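Local atomic coordinates of heat-inducible transcription repressor hrcA homolog (Thermotoga maritima, PDB entry 1STZ), a protein that binds DNA and probably represses the class I heat shock operons grpE-dnaK-dnaJ and groELS, preventing their heat-shock induction. Residues P140-M151 / I161-G169; L284-G292 / V304-Y314. All blocks are in the same frame, centred on the assembly; numbering follows the deposited sequence.

Contact 1. Residues P140-M151 / I161-G169; sequences PNTRDLKILRVM and IFSILTEFG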
loop_
_atom_site.group_PDB
_atom_site.type_symbol
_atom_site.label_atom_id
_atom_site.label_comp_id
_atom_site.label_asym_id
_atom_site.label_seq_id
_atom_site.Cartn_x
_atom_site.Cartn_y
_atom_site.Cartn_z
ATOM N N PRO A 140 -23.235 4.436 9.358
ATOM C CA PRO A 140 -24.424 3.682 9.756
ATOM C C PRO A 140 -25.342 4.570 10.607
ATOM O O PRO A 140 -24.864 5.364 11.422
ATOM C CB PRO A 140 -23.843 2.530 10.584
ATOM C CG PRO A 140 -22.452 2.405 10.106
ATOM C CD PRO A 140 -21.996 3.802 9.840
ATOM N N ASN A 141 -26.646 4.460 10.387
ATOM C CA ASN A 141 -27.616 5.287 11.094
ATOM C C ASN A 141 -27.625 4.913 12.573
ATOM O O ASN A 141 -27.750 3.749 12.913
ATOM C CB ASN A 141 -28.999 5.104 10.470
ATOM C CG ASN A 141 -29.973 6.229 10.820
ATOM O OD1 ASN A 141 -29.982 6.757 11.948
ATOM N ND2 ASN A 141 -30.808 6.597 9.850
ATOM N N THR A 142 -27.439 5.909 13.443
ATOM C CA THR A 142 -27.417 5.685 14.895
ATOM C C THR A 142 -28.775 5.314 15.469
ATOM O O THR A 142 -28.861 4.754 16.553
ATOM C CB THR A 142 -26.889 6.917 15.647
ATOM O OG1 THR A 142 -27.634 8.085 15.283
ATOM C CG2 THR A 142 -25.462 7.217 15.253
ATOM N N ARG A 143 -29.836 5.650 14.747
ATOM C CA ARG A 143 -31.202 5.412 15.208
ATOM C C ARG A 143 -31.470 3.987 15.720
ATOM O O ARG A 143 -32.171 3.819 16.707
ATOM C CB ARG A 143 -32.187 5.769 14.087
ATOM C CG ARG A 143 -33.622 5.335 14.321
ATOM C CD ARG A 143 -34.506 5.614 13.121
ATOM N NE ARG A 143 -35.473 4.542 12.887
ATOM C CZ ARG A 143 -36.091 4.321 11.726
ATOM N NH1 ARG A 143 -35.852 5.098 10.662
ATOM N NH2 ARG A 143 -36.964 3.316 11.630
ATOM N N ASP A 144 -30.909 2.976 15.057
ATOM C CA ASP A 144 -31.127 1.564 15.441
ATOM C C ASP A 144 -29.799 0.835 15.722
ATOM O O ASP A 144 -29.730 -0.397 15.645
ATOM C CB ASP A 144 -31.950 0.817 14.370
ATOM C CG ASP A 144 -31.083 0.270 13.221
ATOM O OD1 ASP A 144 -30.382 1.082 12.552
ATOM O OD2 ASP A 144 -31.043 -0.965 12.943
ATOM N N LEU A 145 -28.761 1.603 16.057
ATOM C CA LEU A 145 -27.457 1.052 16.409
ATOM C C LEU A 145 -27.510 0.662 17.884
ATOM O O LEU A 145 -27.197 1.477 18.755
ATOM C CB LEU A 145 -26.368 2.106 16.184
ATOM C CG LEU A 145 -25.158 1.849 15.284
ATOM C CD1 LEU A 145 -24.028 2.818 15.626
ATOM C CD2 LEU A 145 -24.676 0.426 15.380
ATOM N N LYS A 146 -27.913 -0.569 18.174
ATOM C CA LYS A 146 -27.959 -1.036 19.556
ATOM C C LYS A 146 -26.552 -1.110 20.179
ATOM O O LYS A 146 -25.615 -1.585 19.552
ATOM C CB LYS A 146 -28.632 -2.407 19.630
ATOM C CG LYS A 146 -30.134 -2.373 19.415
ATOM C CD LYS A 146 -30.811 -3.509 20.175
ATOM C CE LYS A 146 -32.325 -3.308 20.316
ATOM N NZ LYS A 146 -32.897 -4.384 21.187
ATOM N N ILE A 147 -26.418 -0.618 21.405
ATOM C CA ILE A 147 -25.221 -0.831 22.204
ATOM C C ILE A 147 -25.304 -2.237 22.824
ATOM O O ILE A 147 -26.152 -2.501 23.677
ATOM C CB ILE A 147 -25.108 0.235 23.315
ATOM C CG1 ILE A 147 -24.961 1.639 22.718
ATOM C CG2 ILE A 147 -23.932 -0.090 24.258
ATOM C CD1 ILE A 147 -25.262 2.766 23.701
ATOM N N LEU A 148 -24.434 -3.136 22.385
ATOM C CA LEU A 148 -24.442 -4.536 22.846
ATOM C C LEU A 148 -23.673 -4.718 24.148
ATOM O O LEU A 148 -23.916 -5.668 24.886
ATOM C CB LEU A 148 -23.834 -5.452 21.777
ATOM C CG LEU A 148 -24.438 -5.348 20.372
ATOM C CD1 LEU A 148 -23.651 -6.167 19.381
ATOM C CD2 LEU A 148 -25.896 -5.786 20.366
ATOM N N ARG A 149 -22.733 -3.810 24.414
ATOM C CA ARG A 149 -21.872 -3.890 25.602
ATOM C C ARG A 149 -21.053 -2.612 25.796
ATOM O O ARG A 149 -20.625 -1.996 24.829
ATOM C CB ARG A 149 -20.903 -5.062 25.442
ATOM C CG ARG A 149 -20.004 -5.324 26.623
ATOM C CD ARG A 149 -19.222 -6.604 26.474
ATOM N NE ARG A 149 -18.078 -6.658 27.378
ATOM C CZ ARG A 149 -16.963 -7.341 27.145
ATOM N NH1 ARG A 149 -16.832 -8.035 26.018
ATOM N NH2 ARG A 149 -15.971 -7.320 28.035
ATOM N N VAL A 150 -20.806 -2.247 27.052
ATOM C CA VAL A 150 -19.972 -1.096 27.387
ATOM C C VAL A 150 -18.755 -1.581 28.158
ATOM O O VAL A 150 -18.895 -2.218 29.191
ATOM C CB VAL A 150 -20.723 -0.077 28.249
ATOM C CG1 VAL A 150 -19.824 1.111 28.597
ATOM C CG2 VAL A 150 -21.984 0.386 27.544
ATOM N N MET A 151 -17.573 -1.268 27.656
ATOM C CA MET A 151 -16.325 -1.683 28.282
ATOM C C MET A 151 -15.618 -0.481 28.906
ATOM O O MET A 151 -15.473 0.559 28.257
ATOM C CB MET A 151 -15.404 -2.334 27.246
ATOM C CG MET A 151 -15.938 -3.621 26.616
ATOM S SD MET A 151 -16.390 -3.387 24.890
ATOM C CE MET A 151 -17.899 -2.885 25.019
ATOM N N ILE A 161 -9.472 2.721 29.363
ATOM C CA ILE A 161 -9.986 2.705 28.004
ATOM C C ILE A 161 -11.476 2.393 27.971
ATOM O O ILE A 161 -11.923 1.356 28.445
ATOM C CB ILE A 161 -9.181 1.736 27.091
ATOM C CG1 ILE A 161 -7.758 2.268 26.901
ATOM C CG2 ILE A 161 -9.856 1.622 25.735
ATOM C CD1 ILE A 161 -6.804 1.289 26.261
ATOM N N PHE A 162 -12.242 3.331 27.422
ATOM C CA PHE A 162 -13.673 3.178 27.244
ATOM C C PHE A 162 -13.945 2.783 25.805
ATOM O O PHE A 162 -13.247 3.215 24.903
ATOM C CB PHE A 162 -14.397 4.491 27.582
ATOM C CG PHE A 162 -15.816 4.560 27.070
ATOM C CD1 PHE A 162 -16.864 4.003 27.796
ATOM C CD2 PHE A 162 -16.106 5.195 25.871
ATOM C CE1 PHE A 162 -18.173 4.076 27.325
ATOM C CE2 PHE A 162 -17.397 5.259 25.406
ATOM C CZ PHE A 162 -18.433 4.697 26.135
ATOM N N SER A 163 -14.983 1.986 25.599
ATOM C CA SER A 163 -15.506 1.705 24.268
ATOM C C SER A 163 -16.869 1.041 24.359
ATOM O O SER A 163 -17.316 0.662 25.431
ATOM C CB SER A 163 -14.559 0.813 23.459
ATOM O OG SER A 163 -14.217 -0.352 24.184
ATOM N N ILE A 164 -17.556 0.951 23.229
ATOM C CA ILE A 164 -18.803 0.215 23.176
ATOM C C ILE A 164 -18.699 -0.820 22.085
ATOM O O ILE A 164 -17.950 -0.650 21.134
ATOM C CB ILE A 164 -20.017 1.139 22.937
ATOM C CG1 ILE A 164 -19.919 1.841 21.580
ATOM C CG2 ILE A 164 -20.133 2.150 24.054
ATOM C CD1 ILE A 164 -21.118 2.699 21.250
ATOM N N LEU A 165 -19.470 -1.882 22.238
ATOM C CA LEU A 165 -19.601 -2.901 21.217
ATOM C C LEU A 165 -20.914 -2.651 20.514
ATOM O O LEU A 165 -21.923 -2.379 21.146
ATOM C CB LEU A 165 -19.655 -4.292 21.831
ATOM C CG LEU A 165 -18.639 -5.287 21.313
ATOM C CD1 LEU A 165 -18.815 -5.472 19.804
ATOM C CD2 LEU A 165 -17.204 -4.838 21.656
ATOM N N THR A 166 -20.885 -2.829 19.211
ATOM C CA THR A 166 -22.031 -2.646 18.364
ATOM C C THR A 166 -22.075 -3.859 17.414
ATOM O O THR A 166 -21.158 -4.649 17.439
ATOM C CB THR A 166 -21.785 -1.285 17.699
ATOM O OG1 THR A 166 -22.643 -0.288 18.290
ATOM C CG2 THR A 166 -22.015 -1.275 16.249
ATOM N N GLU A 167 -23.122 -4.022 16.600
ATOM C CA GLU A 167 -23.168 -5.116 15.614
ATOM C C GLU A 167 -22.085 -4.998 14.539
ATOM O O GLU A 167 -21.753 -5.995 13.888
ATOM C CB GLU A 167 -24.562 -5.253 14.970
ATOM C CG GLU A 167 -24.966 -4.100 14.052
ATOM C CD GLU A 167 -26.197 -4.415 13.227
ATOM O OE1 GLU A 167 -27.131 -3.583 13.207
ATOM O OE2 GLU A 167 -26.240 -5.510 12.617
ATOM N N PHE A 168 -21.535 -3.793 14.372
ATOM C CA PHE A 168 -20.470 -3.497 13.409
ATOM C C PHE A 168 -19.050 -3.443 13.981
ATOM O O PHE A 168 -18.109 -3.133 13.256
ATOM C CB PHE A 168 -20.762 -2.152 12.730
ATOM C CG PHE A 168 -22.090 -2.100 12.049
ATOM C CD1 PHE A 168 -22.971 -1.068 12.307
ATOM C CD2 PHE A 168 -22.478 -3.115 11.179
ATOM C CE1 PHE A 168 -24.206 -1.018 11.672
ATOM C CE2 PHE A 168 -23.709 -3.075 10.543
ATOM C CZ PHE A 168 -24.571 -2.024 10.784
ATOM N N GLY A 169 -18.889 -3.711 15.270
ATOM C CA GLY A 169 -17.562 -3.785 15.866
ATOM C C GLY A 169 -17.389 -2.932 17.111
ATOM O O GLY A 169 -18.338 -2.675 17.823
HETATM O O HOH W 1 -25.673 -3.053 17.232
HETATM O O HOH W 2 -27.906 -2.754 15.807
#

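Contact 2. Residues L284-G292 / V304-Y314; sequences LEKFAVFSG and VYLFTSKVTKY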
loop_
_atom_site.group_PDB
_atom_site.type_symbol
_atom_site.label_atom_id
_atom_site.label_comp_id
_atom_site.label_asym_id
_atom_site.label_seq_id
_atom_site.Cartn_x
_atom_site.Cartn_y
_atom_site.Cartn_z
ATOM N N LEU A 284 -24.545 21.982 -10.442
ATOM C CA LEU A 284 -23.642 20.851 -10.414
ATOM C C LEU A 284 -23.373 20.233 -11.804
ATOM O O LEU A 284 -22.828 19.137 -11.901
ATOM C CB LEU A 284 -24.193 19.804 -9.442
ATOM C CG LEU A 284 -24.517 20.301 -8.015
ATOM C CD1 LEU A 284 -25.257 19.262 -7.226
ATOM C CD2 LEU A 284 -23.232 20.683 -7.281
ATOM N N GLU A 285 -23.661 20.982 -12.863
ATOM C CA GLU A 285 -23.541 20.498 -14.256
ATOM C C GLU A 285 -22.140 20.095 -14.676
ATOM O O GLU A 285 -21.995 19.337 -15.627
ATOM C CB GLU A 285 -24.012 21.565 -15.261
ATOM C CG GLU A 285 -25.459 21.473 -15.672
ATOM C CD GLU A 285 -25.771 22.293 -16.934
ATOM O OE1 GLU A 285 -25.422 23.506 -16.976
ATOM O OE2 GLU A 285 -26.363 21.723 -17.886
ATOM N N LYS A 286 -21.124 20.623 -13.999
ATOM C CA LYS A 286 -19.712 20.309 -14.291
ATOM C C LYS A 286 -19.217 18.981 -13.752
ATOM O O LYS A 286 -18.103 18.571 -14.083
ATOM C CB LYS A 286 -18.791 21.388 -13.734
ATOM C CG LYS A 286 -19.110 22.765 -14.265
ATOM C CD LYS A 286 -18.556 22.986 -15.637
ATOM C CE LYS A 286 -17.550 24.135 -15.593
ATOM N NZ LYS A 286 -16.350 23.793 -14.806
ATOM N N PHE A 287 -20.033 18.318 -12.929
ATOM C CA PHE A 287 -19.647 17.093 -12.202
ATOM C C PHE A 287 -20.238 15.825 -12.805
ATOM O O PHE A 287 -21.191 15.882 -13.581
ATOM C CB PHE A 287 -20.149 17.192 -10.758
ATOM C CG PHE A 287 -19.480 18.274 -9.963
ATOM C CD1 PHE A 287 -20.056 19.540 -9.850
ATOM C CD2 PHE A 287 -18.282 18.037 -9.333
ATOM C CE1 PHE A 287 -19.443 20.542 -9.124
ATOM C CE2 PHE A 287 -17.646 19.061 -8.597
ATOM C CZ PHE A 287 -18.230 20.288 -8.483
ATOM N N ALA A 288 -19.620 14.702 -12.456
ATOM C CA ALA A 288 -20.209 13.380 -12.505
ATOM C C ALA A 288 -20.209 12.821 -11.063
ATOM O O ALA A 288 -19.283 13.102 -10.270
ATOM C CB ALA A 288 -19.404 12.495 -13.404
ATOM N N VAL A 289 -21.240 12.057 -10.717
ATOM C CA VAL A 289 -21.292 11.348 -9.433
ATOM C C VAL A 289 -21.508 9.867 -9.619
ATOM O O VAL A 289 -22.469 9.473 -10.246
ATOM C CB VAL A 289 -22.512 11.723 -8.570
ATOM C CG1 VAL A 289 -22.163 11.617 -7.078
ATOM C CG2 VAL A 289 -23.115 13.000 -8.967
ATOM N N PHE A 290 -20.646 9.057 -9.042
ATOM C CA PHE A 290 -20.912 7.637 -8.852
ATOM C C PHE A 290 -21.578 7.454 -7.506
ATOM O O PHE A 290 -21.183 8.050 -6.520
ATOM C CB PHE A 290 -19.633 6.810 -8.887
ATOM C CG PHE A 290 -19.130 6.536 -10.273
ATOM C CD1 PHE A 290 -18.340 7.436 -10.915
ATOM C CD2 PHE A 290 -19.479 5.376 -10.936
ATOM C CE1 PHE A 290 -17.881 7.192 -12.212
ATOM C CE2 PHE A 290 -19.018 5.131 -12.226
ATOM C CZ PHE A 290 -18.209 6.038 -12.847
ATOM N N SER A 291 -22.604 6.643 -7.470
ATOM C CA SER A 291 -23.261 6.345 -6.230
ATOM C C SER A 291 -23.623 4.875 -6.148
ATOM O O SER A 291 -23.738 4.173 -7.168
ATOM C CB SER A 291 -24.483 7.238 -6.059
ATOM O OG SER A 291 -25.486 6.939 -7.023
ATOM N N GLY A 292 -23.783 4.413 -4.918
ATOM C CA GLY A 292 -24.113 3.030 -4.623
ATOM C C GLY A 292 -24.249 2.859 -3.113
ATOM O O GLY A 292 -23.967 3.778 -2.352
ATOM N N VAL A 304 -22.700 5.611 -0.650
ATOM C CA VAL A 304 -21.401 6.178 -0.974
ATOM C C VAL A 304 -21.521 7.015 -2.245
ATOM O O VAL A 304 -22.169 6.601 -3.198
ATOM C CB VAL A 304 -20.368 5.073 -1.228
ATOM C CG1 VAL A 304 -18.990 5.656 -1.508
ATOM C CG2 VAL A 304 -20.309 4.115 -0.045
ATOM N N TYR A 305 -20.879 8.175 -2.248
ATOM C CA TYR A 305 -20.882 9.105 -3.372
ATOM C C TYR A 305 -19.459 9.506 -3.727
ATOM O O TYR A 305 -18.681 9.852 -2.849
ATOM C CB TYR A 305 -21.667 10.362 -3.026
ATOM C CG TYR A 305 -23.083 10.090 -2.607
ATOM C CD1 TYR A 305 -23.384 9.791 -1.294
ATOM C CD2 TYR A 305 -24.123 10.143 -3.525
ATOM C CE1 TYR A 305 -24.691 9.545 -0.900
ATOM C CE2 TYR A 305 -25.420 9.889 -3.145
ATOM C CZ TYR A 305 -25.703 9.595 -1.830
ATOM O OH TYR A 305 -27.007 9.371 -1.436
ATOM N N LEU A 306 -19.131 9.430 -5.017
ATOM C CA LEU A 306 -17.887 9.956 -5.578
ATOM C C LEU A 306 -18.214 11.080 -6.580
ATOM O O LEU A 306 -18.839 10.842 -7.620
ATOM C CB LEU A 306 -17.187 8.838 -6.344
ATOM C CG LEU A 306 -15.693 8.858 -6.661
ATOM C CD1 LEU A 306 -15.437 8.406 -8.071
ATOM C CD2 LEU A 306 -14.966 10.139 -6.347
ATOM N N PHE A 307 -17.753 12.275 -6.294
ATOM C CA PHE A 307 -17.929 13.416 -7.169
ATOM C C PHE A 307 -16.592 13.741 -7.804
ATOM O O PHE A 307 -15.595 13.862 -7.116
ATOM C CB PHE A 307 -18.413 14.636 -6.388
ATOM C CG PHE A 307 -19.775 14.483 -5.804
ATOM C CD1 PHE A 307 -19.938 14.041 -4.502
ATOM C CD2 PHE A 307 -20.896 14.833 -6.536
ATOM C CE1 PHE A 307 -21.219 13.924 -3.944
ATOM C CE2 PHE A 307 -22.150 14.707 -5.998
ATOM C CZ PHE A 307 -22.310 14.242 -4.689
ATOM N N THR A 308 -16.580 13.887 -9.126
ATOM C CA THR A 308 -15.416 14.375 -9.849
ATOM C C THR A 308 -15.892 15.364 -10.865
ATOM O O THR A 308 -17.083 15.491 -11.098
ATOM C CB THR A 308 -14.707 13.213 -10.605
ATOM O OG1 THR A 308 -15.623 12.585 -11.515
ATOM C CG2 THR A 308 -14.284 12.084 -9.655
ATOM N N SER A 309 -14.968 16.046 -11.513
ATOM C CA SER A 309 -15.277 16.615 -12.811
ATOM C C SER A 309 -15.843 15.528 -13.741
ATOM O O SER A 309 -15.452 14.356 -13.663
ATOM C CB SER A 309 -14.037 17.206 -13.452
ATOM O OG SER A 309 -14.348 17.654 -14.754
ATOM N N LYS A 310 -16.756 15.919 -14.619
ATOM C CA LYS A 310 -17.259 15.003 -15.654
ATOM C C LYS A 310 -16.224 14.726 -16.731
ATOM O O LYS A 310 -16.413 13.819 -17.533
ATOM C CB LYS A 310 -18.571 15.509 -16.280
ATOM C CG LYS A 310 -18.504 16.793 -17.050
ATOM C CD LYS A 310 -19.903 17.151 -17.554
ATOM C CE LYS A 310 -19.972 18.562 -18.158
ATOM N NZ LYS A 310 -21.387 18.888 -18.504
ATOM N N VAL A 311 -15.157 15.529 -16.755
ATOM C CA VAL A 311 -13.973 15.259 -17.557
ATOM C C VAL A 311 -13.032 14.404 -16.725
ATOM O O VAL A 311 -12.127 14.904 -16.057
ATOM C CB VAL A 311 -13.263 16.563 -18.038
ATOM C CG1 VAL A 311 -12.183 16.229 -19.057
ATOM C CG2 VAL A 311 -14.281 17.563 -18.625
ATOM N N THR A 312 -13.279 13.100 -16.731
ATOM C CA THR A 312 -12.580 12.188 -15.833
ATOM C C THR A 312 -12.451 10.810 -16.455
ATOM O O THR A 312 -13.128 10.487 -17.440
ATOM C CB THR A 312 -13.340 12.124 -14.476
ATOM O OG1 THR A 312 -12.624 11.326 -13.524
ATOM C CG2 THR A 312 -14.699 11.419 -14.611
ATOM N N LYS A 313 -11.597 9.989 -15.881
ATOM C CA LYS A 313 -11.388 8.633 -16.373
ATOM C C LYS A 313 -12.468 7.696 -15.845
ATOM O O LYS A 313 -12.295 7.100 -14.782
ATOM C CB LYS A 313 -10.000 8.158 -15.943
ATOM C CG LYS A 313 -8.856 8.978 -16.567
ATOM C CD LYS A 313 -7.499 8.477 -16.108
ATOM C CE LYS A 313 -6.377 8.855 -17.086
ATOM N NZ LYS A 313 -5.056 8.311 -16.634
ATOM N N TYR A 314 -13.579 7.575 -16.587
ATOM C CA TYR A 314 -14.761 6.860 -16.128
ATOM C C TYR A 314 -14.512 5.379 -15.807
ATOM O O TYR A 314 -15.043 4.873 -14.829
ATOM C CB TYR A 314 -15.923 7.001 -17.131
ATOM C CG TYR A 314 -16.565 8.387 -17.099
ATOM C CD1 TYR A 314 -16.111 9.414 -17.930
ATOM C CD2 TYR A 314 -17.612 8.664 -16.226
ATOM C CE1 TYR A 314 -16.698 10.693 -17.890
ATOM C CE2 TYR A 314 -18.201 9.915 -16.176
ATOM C CZ TYR A 314 -17.736 10.926 -17.000
ATOM O OH TYR A 314 -18.333 12.148 -16.900
HETATM O O HOH W 3 -16.144 19.579 -15.721
HETATM O O HOH W 4 -17.368 10.490 -10.913
#

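Contact 1. Residues P140-M151 / I161-G169
Met151 and Ser163 face each other as a hydrogen-bonded pair in the antiparallel beta hairpin of strands 149-154 and 159-166. Met151 N reaches Ser163 O at 3.0 Å, nearly straight at 167°, and Ser163 N returns a bond to Met151 O at 3.1 Å. Next along, Val150 and Ile164 form a non-hydrogen-bonded pair, and Val150 CG1, anti to its own backbone N (chi1 179°), meets Phe162 CE1 at 3.6 Å. On the other face Met151 SD, turned back by the bend at chi2 (110°), lies 3.6 Å from Leu165 CD2. Ser163 OG lies beside this sulfur and, although buried, has no polar partner. Before the strand proper begins, Leu148 N donates to Leu165 O at 2.9 Å, and Leu148 CD1 rests against the backbone of Thr166. Leu145 CD2 packs against both Thr166 CG2, tightly at 3.3 Å, and the Phe168 ring, which Pro140 CB also touches.

Farther out, helix 184-195 packs on Val150, while the face of Met151 and Leu165 meets the second subunit: Tyr159 of that subunit touches Leu165, and its Val155 O accepts a bond from Arg149 NH1. A type I turn from Thr166 to Gly169 leads into strand 169-177. Across the loop, one water donates to Lys146 O at 2.7 Å and accepts from Glu167 N at 2.8 Å.

Contact 2. Residues L284-G292 / V304-Y314
Ala288 and Thr308 exchange two backbone hydrogen bonds, and the same pairing recurs at Phe290 with Leu306 and at Gly292 with Val304, joining strands 287-292 and 304-309 in antiparallel register. The shortest of these bonds, Val304 N to Gly292 O at 2.8 Å, is also nearly straight (171°). Between the bonded pairs, CA-H...O contacts such as Val289 CA to Leu306 O (3.1 Å) accompany the hydrogen bonds.

Apolar contacts occupy both faces of the sheet. Val289 and Phe307 run side by side, and Val289 CG1 sits over one face of the ring in a CH-pi contact, 3.5 Å from the centroid of Phe307. On the opposite face of the sheet Phe290 and Leu306 point the same way, their CB atoms 4.1 Å apart. Ala288 CB packs near the Tyr314 ring, whose hydroxyl donates to Lys310 O at 2.6 Å, in the carbonyl plane and on a lone pair.

Polar groups close the end where the strands run out. Lys310 N donates to Lys286 O at 3.0 Å. From a CG set between backbone N and carbonyl carbon (chi1 65°), the extended Lys310 chain passes Lys286 O and carries NZ to Glu285 O at 3.0 Å; Asp81 forms a salt bridge with the same NZ. A methionine in place of this lysine would probably leave Asp81 without this charged mate and the Glu285 carbonyl without this donor. One water links Lys286 O and Ser309 OG; the same hydroxyl oxygen accepts from Val311 N in an ST turn and is hydrogen-bonded to Thr244 OG1.

With strand 272-275 bonded beyond 287-296 and strand 134-138 beyond 299-309, this beta hairpin forms the interior of a five-stranded antiparallel sheet, consistent with the GAF-like fold of the HrcA C-terminal domain.

Overall arrangement
Contacts 1 and 2 are both antiparallel beta hairpins of the C-terminal part of HrcA, but they belong to different beta-sheets. Their centres lie 33 Å apart and their nearest atoms about 10 Å, without touching; along the chain contact 1 closes before contact 2 opens. Contact 2 is buried, about 10 Å from the centre of the chain, whereas contact 1 lies about 24 Å out and meets the second subunit. Strand 287-296 bridges the gap: its earlier part belongs to contact 2, while Tyr294 and Lys296 farther along touch Pro140, Glu167 and Phe168 of contact 1. Helix 314-334 likewise packs on contact 2 and reaches Phe168 through Tyr331 and Phe332.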